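Long-range contact in aminopeptidase N family protein (Idiomarina loihiensis L2TR, PDB 4FGM), which is probably a zinc-dependent aminopeptidase of the M61 family, cutting residues from the amino end of peptides: residues R199-C208 against Y264-Y275. Sequence-based numbering, arbitrary orientation.
With ZN (zinc ion), chain C; MAE (maleic acid), chain B.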
loop_
_atom_site.group_PDB
_atom_site.type_symbol
_atom_site.label_atom_id
_atom_site.label_comp_id
_atom_site.label_asym_id
_atom_site.label_seq_id
_atom_site.Cartn_x
_atom_site.Cartn_y
_atom_site.Cartn_z
ATOM N N ARG A 199 -1.055 6.531 23.843
ATOM C CA ARG A 199 -1.479 5.146 23.670
ATOM C C ARG A 199 -1.057 4.571 22.318
ATOM O O ARG A 199 -0.510 3.471 22.262
ATOM C CB ARG A 199 -2.996 5.049 23.852
ATOM C CG ARG A 199 -3.554 3.644 23.929
ATOM C CD ARG A 199 -3.917 3.113 22.566
ATOM N NE ARG A 199 -4.680 1.864 22.640
ATOM C CZ ARG A 199 -5.893 1.744 23.178
ATOM N NH1 ARG A 199 -6.507 2.797 23.706
ATOM N NH2 ARG A 199 -6.502 0.565 23.177
ATOM N N ILE A 200 -1.296 5.310 21.237
ATOM C CA ILE A 200 -0.931 4.848 19.895
ATOM C C ILE A 200 0.581 4.673 19.798
ATOM O O ILE A 200 1.087 3.704 19.250
ATOM C CB ILE A 200 -1.400 5.861 18.813
ATOM C CG1 ILE A 200 -2.929 5.930 18.800
ATOM C CG2 ILE A 200 -0.900 5.451 17.447
ATOM C CD1 ILE A 200 -3.486 7.057 17.946
ATOM N N THR A 201 1.297 5.632 20.356
ATOM C CA THR A 201 2.742 5.620 20.349
ATOM C C THR A 201 3.274 4.433 21.149
ATOM O O THR A 201 4.251 3.791 20.755
ATOM C CB THR A 201 3.257 6.967 20.894
ATOM O OG1 THR A 201 3.812 7.724 19.810
ATOM C CG2 THR A 201 4.272 6.777 21.988
ATOM N N ALA A 202 2.617 4.133 22.265
ATOM C CA ALA A 202 3.015 3.005 23.096
ATOM C C ALA A 202 2.839 1.710 22.304
ATOM O O ALA A 202 3.679 0.811 22.385
ATOM C CB ALA A 202 2.179 2.965 24.367
ATOM N N ASP A 203 1.750 1.606 21.538
ATOM C CA ASP A 203 1.540 0.405 20.736
ATOM C C ASP A 203 2.554 0.325 19.589
ATOM O O ASP A 203 3.054 -0.762 19.271
ATOM C CB ASP A 203 0.114 0.351 20.175
ATOM C CG ASP A 203 -0.921 0.055 21.244
ATOM O OD1 ASP A 203 -0.550 -0.548 22.275
ATOM O OD2 ASP A 203 -2.104 0.410 21.050
ATOM N N LEU A 204 2.860 1.466 18.969
ATOM C CA LEU A 204 3.827 1.469 17.877
ATOM C C LEU A 204 5.197 1.022 18.397
ATOM O O LEU A 204 5.933 0.302 17.705
ATOM C CB LEU A 204 3.923 2.858 17.232
ATOM C CG LEU A 204 2.701 3.302 16.410
ATOM C CD1 LEU A 204 2.922 4.713 15.850
ATOM C CD2 LEU A 204 2.459 2.301 15.269
ATOM N N ALA A 205 5.528 1.439 19.617
ATOM C CA ALA A 205 6.801 1.061 20.223
ATOM C C ALA A 205 6.875 -0.462 20.297
ATOM O O ALA A 205 7.912 -1.053 19.995
ATOM C CB ALA A 205 6.932 1.661 21.622
ATOM N N LYS A 206 5.774 -1.094 20.693
ATOM C CA LYS A 206 5.733 -2.547 20.783
ATOM C C LYS A 206 5.917 -3.178 19.411
ATOM O O LYS A 206 6.776 -4.047 19.228
ATOM C CB LYS A 206 4.412 -3.023 21.410
ATOM C CG LYS A 206 4.478 -3.158 22.922
ATOM C CD LYS A 206 3.289 -3.922 23.499
ATOM C CE LYS A 206 2.086 -3.023 23.731
ATOM N NZ LYS A 206 0.963 -3.773 24.370
ATOM N N ILE A 207 5.113 -2.744 18.447
ATOM C CA ILE A 207 5.219 -3.280 17.100
ATOM C C ILE A 207 6.645 -3.109 16.567
ATOM O O ILE A 207 7.252 -4.061 16.068
ATOM C CB ILE A 207 4.238 -2.571 16.150
ATOM C CG1 ILE A 207 2.800 -2.876 16.580
ATOM C CG2 ILE A 207 4.487 -3.006 14.721
ATOM C CD1 ILE A 207 1.755 -2.019 15.899
ATOM N N CYS A 208 7.178 -1.897 16.689
ATOM C CA CYS A 208 8.524 -1.599 16.208
ATOM C C CYS A 208 9.629 -2.420 16.872
ATOM O O CYS A 208 10.535 -2.911 16.193
ATOM C CB CYS A 208 8.817 -0.106 16.369
ATOM S SG CYS A 208 7.873 0.932 15.230
ATOM N N TYR A 264 -8.958 1.003 14.430
ATOM C CA TYR A 264 -7.642 1.281 14.981
ATOM C C TYR A 264 -6.692 0.161 14.566
ATOM O O TYR A 264 -5.518 0.403 14.283
ATOM C CB TYR A 264 -7.717 1.396 16.501
ATOM C CG TYR A 264 -6.379 1.614 17.181
ATOM C CD1 TYR A 264 -5.425 2.471 16.629
ATOM C CD2 TYR A 264 -6.078 0.984 18.394
ATOM C CE1 TYR A 264 -4.203 2.695 17.268
ATOM C CE2 TYR A 264 -4.866 1.201 19.042
ATOM C CZ TYR A 264 -3.930 2.057 18.475
ATOM O OH TYR A 264 -2.725 2.281 19.101
ATOM N N GLN A 265 -7.214 -1.060 14.511
ATOM C CA GLN A 265 -6.424 -2.222 14.107
ATOM C C GLN A 265 -5.916 -2.046 12.671
ATOM O O GLN A 265 -4.780 -2.394 12.354
ATOM C CB GLN A 265 -7.275 -3.494 14.229
ATOM C CG GLN A 265 -6.735 -4.716 13.500
ATOM C CD GLN A 265 -7.569 -5.070 12.281
ATOM O OE1 GLN A 265 -7.214 -4.741 11.146
ATOM N NE2 GLN A 265 -8.696 -5.736 12.515
ATOM N N THR A 266 -6.767 -1.506 11.807
ATOM C CA THR A 266 -6.393 -1.275 10.418
ATOM C C THR A 266 -5.218 -0.294 10.354
ATOM O O THR A 266 -4.307 -0.458 9.544
ATOM C CB THR A 266 -7.582 -0.717 9.619
ATOM O OG1 THR A 266 -8.576 -1.737 9.490
ATOM C CG2 THR A 266 -7.146 -0.293 8.229
ATOM N N PHE A 267 -5.236 0.714 11.221
ATOM C CA PHE A 267 -4.163 1.700 11.260
ATOM C C PHE A 267 -2.862 1.059 11.733
ATOM O O PHE A 267 -1.803 1.261 11.129
ATOM C CB PHE A 267 -4.523 2.861 12.191
ATOM C CG PHE A 267 -3.423 3.874 12.339
ATOM C CD1 PHE A 267 -3.071 4.699 11.278
ATOM C CD2 PHE A 267 -2.718 3.982 13.536
ATOM C CE1 PHE A 267 -2.021 5.624 11.405
ATOM C CE2 PHE A 267 -1.674 4.895 13.674
ATOM C CZ PHE A 267 -1.325 5.719 12.607
ATOM N N LEU A 268 -2.939 0.293 12.819
ATOM C CA LEU A 268 -1.748 -0.365 13.344
ATOM C C LEU A 268 -1.190 -1.334 12.317
ATOM O O LEU A 268 0.026 -1.493 12.187
ATOM C CB LEU A 268 -2.069 -1.104 14.639
ATOM C CG LEU A 268 -2.387 -0.181 15.817
ATOM C CD1 LEU A 268 -2.620 -0.996 17.071
ATOM C CD2 LEU A 268 -1.249 0.791 16.018
ATOM N N SER A 269 -2.084 -1.972 11.572
ATOM C CA SER A 269 -1.666 -2.912 10.550
ATOM C C SER A 269 -0.950 -2.157 9.423
ATOM O O SER A 269 0.040 -2.642 8.868
ATOM C CB SER A 269 -2.881 -3.663 10.012
ATOM O OG SER A 269 -2.483 -4.647 9.081
ATOM N N LEU A 270 -1.450 -0.966 9.093
ATOM C CA LEU A 270 -0.846 -0.142 8.047
ATOM C C LEU A 270 0.564 0.299 8.450
ATOM O O LEU A 270 1.501 0.211 7.646
ATOM C CB LEU A 270 -1.703 1.098 7.772
ATOM C CG LEU A 270 -1.152 2.118 6.762
ATOM C CD1 LEU A 270 -0.939 1.476 5.393
ATOM C CD2 LEU A 270 -2.135 3.262 6.637
ATOM N N CYS A 271 0.711 0.768 9.690
ATOM C CA CYS A 271 2.015 1.222 10.177
ATOM C C CYS A 271 2.998 0.063 10.201
ATOM O O CYS A 271 4.149 0.200 9.791
ATOM C CB CYS A 271 1.903 1.802 11.584
ATOM S SG CYS A 271 0.847 3.241 11.708
ATOM N N CYS A 272 2.527 -1.077 10.690
ATOM C CA CYS A 272 3.340 -2.279 10.772
ATOM C C CYS A 272 3.810 -2.685 9.373
ATOM O O CYS A 272 4.929 -3.162 9.193
ATOM C CB CYS A 272 2.517 -3.408 11.390
ATOM S SG CYS A 272 3.409 -4.941 11.627
ATOM N N HIS A 273 2.936 -2.482 8.392
ATOM C CA HIS A 273 3.214 -2.824 7.006
ATOM C C HIS A 273 4.324 -1.935 6.412
ATOM O O HIS A 273 5.283 -2.429 5.803
ATOM C CB HIS A 273 1.925 -2.680 6.185
ATOM C CG HIS A 273 2.061 -3.091 4.754
ATOM N ND1 HIS A 273 1.655 -4.326 4.294
ATOM C CD2 HIS A 273 2.560 -2.435 3.680
ATOM C CE1 HIS A 273 1.895 -4.415 2.998
ATOM N NE2 HIS A 273 2.444 -3.281 2.600
ATOM N N GLU A 274 4.199 -0.622 6.587
ATOM C CA GLU A 274 5.198 0.284 6.034
ATOM C C GLU A 274 6.549 0.125 6.730
ATOM O O GLU A 274 7.598 0.147 6.084
ATOM C CB GLU A 274 4.711 1.730 6.144
ATOM C CG GLU A 274 3.357 2.008 5.482
ATOM C CD GLU A 274 3.246 1.455 4.070
ATOM O OE1 GLU A 274 4.279 1.340 3.383
ATOM O OE2 GLU A 274 2.120 1.143 3.635
ATOM N N TYR A 275 6.510 -0.047 8.050
ATOM C CA TYR A 275 7.718 -0.216 8.855
ATOM C C TYR A 275 8.491 -1.448 8.380
ATOM O O TYR A 275 9.703 -1.392 8.164
ATOM C CB TYR A 275 7.342 -0.377 10.330
ATOM C CG TYR A 275 8.478 -0.138 11.308
ATOM C CD1 TYR A 275 8.994 1.146 11.506
ATOM C CD2 TYR A 275 9.006 -1.188 12.070
ATOM C CE1 TYR A 275 9.997 1.377 12.437
ATOM C CE2 TYR A 275 10.012 -0.966 13.005
ATOM C CZ TYR A 275 10.499 0.316 13.188
ATOM O OH TYR A 275 11.463 0.550 14.135
HETATM ZN ZN ZN C . 3.497 -2.778 0.665
HETATM C C1 MAE B . 2.327 -0.689 -0.532
HETATM O O1 MAE B . 2.608 -1.523 -1.462
HETATM O O2 MAE B . 3.144 -0.558 0.408
HETATM C C2 MAE B . 1.080 0.097 -0.664
HETATM C C3 MAE B . 0.749 1.098 -1.476
HETATM C C4 MAE B . 1.590 1.700 -2.505
HETATM O O3 MAE B . 2.771 1.394 -2.760
HETATM O O4 MAE B . 1.015 2.568 -3.193
#
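The outer half of the Tyr-264 ring and its hydroxyl meet Arg-199, Ile-200 and Asp-203. CB points toward the other helix, and with CG anti to the backbone N (chi1 177°) the ring carries its rim and OH there. Within its own helix, Leu-268 CD1 lies over one ring face; at the rim CE1 meets Ile-200 CG1 at 3.8 Å, while CE2 lies 3.7 Å from Arg-199 NE. At the tip, OH donates to Asp-203 OD2 (2.8 Å), which accepts through its anti lone pair. Arg-199 NE gives the same OD2 a weak hydrogen bond within a salt bridge, and its NH1 and NH2 bond to the carbonyls of Gln-257 and Tyr-258. Tyrosine suits the place, combining a greasy ring with a polar end. Farther along, branched aliphatic chains make up the apolar middle: Leu-204 CD2 packs on Cys-271 CB (3.8 Å), and Ile-207 CG2 on Cys-272 SG. At the far end Cys-208 SG, small and polarisable, sits over a face of Tyr-275, 3.5 Å from the ring centroid; Tyr-275 OH is hydrogen-bonded to His-185 NE2. The axes of 199-208 and 264-275 cross at -41°. Helix 262-277 carries zinc ligand His-273 of the HExxH motif; strand 174-180 backs 199-208, strand 242-248 backs 264-275, and helix 308-320 touches both.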